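Local coordinates for PEPTIDE N-myristoyltransferase (Saccharomyces cerevisiae, PDB 1IIC), which transfers the myristoyl group from myristoyl-CoA to the N-terminal glycine of its protein substrates, at residues Lys310-Gly315 against Asn359-Asn364. Sequence-based numbering, arbitrary orientation.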
loop_
_atom_site.group_PDB
_atom_site.type_symbol
_atom_site.label_atom_id
_atom_site.label_comp_id
_atom_site.label_asym_id
_atom_site.label_seq_id
_atom_site.Cartn_x
_atom_site.Cartn_y
_atom_site.Cartn_z
ATOM N N LYS A 310 -3.557 23.714 7.168
ATOM C CA LYS A 310 -4.722 23.197 6.457
ATOM C C LYS A 310 -4.372 21.952 5.651
ATOM O O LYS A 310 -5.224 21.395 4.960
ATOM C CB LYS A 310 -5.324 24.260 5.537
ATOM C CG LYS A 310 -5.900 25.458 6.284
ATOM C CD LYS A 310 -6.902 26.228 5.427
ATOM C CE LYS A 310 -6.343 26.544 4.042
ATOM N NZ LYS A 310 -4.980 27.151 4.106
ATOM N N ASP A 311 -3.118 21.517 5.761
ATOM C CA ASP A 311 -2.624 20.338 5.052
ATOM C C ASP A 311 -1.543 19.646 5.866
ATOM O O ASP A 311 -0.786 20.298 6.579
ATOM C CB ASP A 311 -2.058 20.742 3.690
ATOM C CG ASP A 311 -3.139 21.190 2.724
ATOM O OD1 ASP A 311 -3.884 20.321 2.219
ATOM O OD2 ASP A 311 -3.258 22.410 2.482
ATOM N N LEU A 312 -1.473 18.323 5.752
ATOM C CA LEU A 312 -0.479 17.534 6.470
ATOM C C LEU A 312 0.222 16.591 5.501
ATOM O O LEU A 312 -0.431 15.774 4.856
ATOM C CB LEU A 312 -1.154 16.710 7.568
ATOM C CG LEU A 312 -0.250 15.845 8.449
ATOM C CD1 LEU A 312 0.716 16.727 9.226
ATOM C CD2 LEU A 312 -1.113 15.040 9.407
ATOM N N GLY A 313 1.544 16.715 5.404
ATOM C CA GLY A 313 2.321 15.874 4.513
ATOM C C GLY A 313 2.520 14.482 5.077
ATOM O O GLY A 313 2.944 14.306 6.220
ATOM N N ILE A 314 2.209 13.474 4.280
ATOM C CA ILE A 314 2.352 12.105 4.742
ATOM C C ILE A 314 3.103 11.266 3.722
ATOM O O ILE A 314 2.631 11.059 2.599
ATOM C CB ILE A 314 0.969 11.480 5.010
ATOM C CG1 ILE A 314 0.194 12.368 5.991
ATOM C CG2 ILE A 314 1.136 10.093 5.586
ATOM C CD1 ILE A 314 -1.245 11.964 6.209
ATOM N N GLY A 315 4.287 10.805 4.113
ATOM C CA GLY A 315 5.080 9.981 3.227
ATOM C C GLY A 315 4.911 8.544 3.657
ATOM O O GLY A 315 4.843 8.277 4.856
ATOM N N ASN A 359 9.031 17.895 2.504
ATOM C CA ASN A 359 7.904 18.432 3.250
ATOM C C ASN A 359 6.881 17.395 3.736
ATOM O O ASN A 359 5.693 17.691 3.853
ATOM C CB ASN A 359 7.201 19.535 2.437
ATOM C CG ASN A 359 8.132 20.703 2.098
ATOM O OD1 ASN A 359 8.797 21.266 2.977
ATOM N ND2 ASN A 359 8.176 21.073 0.816
ATOM N N MET A 360 7.337 16.176 4.004
ATOM C CA MET A 360 6.453 15.156 4.557
ATOM C C MET A 360 6.518 15.496 6.055
ATOM O O MET A 360 7.590 15.856 6.558
ATOM C CB MET A 360 7.010 13.739 4.323
ATOM C CG MET A 360 7.091 13.293 2.859
ATOM S SD MET A 360 5.486 13.292 2.045
ATOM C CE MET A 360 5.443 14.990 1.404
ATOM N N ASP A 361 5.397 15.380 6.761
ATOM C CA ASP A 361 5.353 15.713 8.185
ATOM C C ASP A 361 5.495 14.519 9.103
ATOM O O ASP A 361 5.862 14.668 10.265
ATOM C CB ASP A 361 4.051 16.450 8.503
ATOM C CG ASP A 361 4.046 17.863 7.968
ATOM O OD1 ASP A 361 3.018 18.290 7.395
ATOM O OD2 ASP A 361 5.078 18.551 8.124
ATOM N N VAL A 362 5.189 13.337 8.577
ATOM C CA VAL A 362 5.274 12.086 9.321
ATOM C C VAL A 362 5.574 11.030 8.256
ATOM O O VAL A 362 5.199 11.194 7.092
ATOM C CB VAL A 362 3.938 11.782 10.063
ATOM C CG1 VAL A 362 2.793 11.756 9.083
ATOM C CG2 VAL A 362 4.034 10.470 10.809
ATOM N N PHE A 363 6.277 9.970 8.642
ATOM C CA PHE A 363 6.669 8.916 7.703
ATOM C C PHE A 363 6.001 7.600 8.143
ATOM O O PHE A 363 6.162 7.158 9.277
ATOM C CB PHE A 363 8.200 8.826 7.725
ATOM C CG PHE A 363 8.814 8.192 6.508
ATOM C CD1 PHE A 363 8.271 8.376 5.242
ATOM C CD2 PHE A 363 9.983 7.452 6.626
ATOM C CE1 PHE A 363 8.885 7.829 4.108
ATOM C CE2 PHE A 363 10.605 6.902 5.505
ATOM C CZ PHE A 363 10.056 7.090 4.244
ATOM N N ASN A 364 5.240 6.986 7.246
ATOM C CA ASN A 364 4.525 5.764 7.572
ATOM C C ASN A 364 5.177 4.506 7.051
ATOM O O ASN A 364 5.674 4.466 5.932
ATOM C CB ASN A 364 3.103 5.827 7.019
ATOM C CG ASN A 364 2.228 6.817 7.758
ATOM O OD1 ASN A 364 1.198 7.242 7.243
ATOM N ND2 ASN A 364 2.623 7.175 8.975
#
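Asp361 and Gly313 grip each other twice. The backbone N of Gly313 gives a hydrogen bond to Asp361 OD1 at 2.9 Å, reaching it from above the carboxylate plane rather than within it, and Gly313 O accepts a hydrogen bond from the backbone N of Asp361 at 2.7 Å. Asp361 CG sits beside the Asp361 backbone N (chi1 -73°), which turns the carboxylate back toward the Gly313 N-H. CD1 of Leu312 rests against the same group, 3.3 Å from Asp361 OD1, and Lys195 of helix 193-198 forms a salt bridge with that oxygen. Without the carboxylate, as with an alanine here, the Gly313 N-H and the Lys195 ammonium would probably lose their shared acceptor, and a gap would be likely to open beside Leu312 CD1.

Further along, the pairing becomes regular and nearly straight: Gly315 N bonds to Val362 O, and Asn364 N to Gly315 O at 2.7 Å with an N-H...O angle of 170°. Packing is tight on the side of Met360 and Phe363. The Met360 chain, bent at chi2 and chi3, lays SD 3.4 Å from Gly315 N and against the bare Gly315 CA, while CD1 of Phe363 lies 3.5 Å from Gly315 O. The Phe363 ring also packs on helix 334-357. On the other face Ile314 and Val362 lie side by side and point the same way, Ile314 CG1 to Val362 CG1 at 4.1 Å, an ordinary apolar contact. Ile314 CG2 meets Asn364 OD1.

The contact thins at the solvent-exposed Asp311, whose O is held by Lys195, and at Asn359, also exposed, which meets Gly313 CA through its backbone O. Asn359 is the C-prime residue of the Schellman motif ending helix 334-357, which carries the chain over to strand 362-366, parallel to strand 311-322: a beta-alpha-beta crossover in the large mixed sheet, within the C-terminal half of an N-myristoyltransferase of the acetyltransferase (GNAT-like) superfamily.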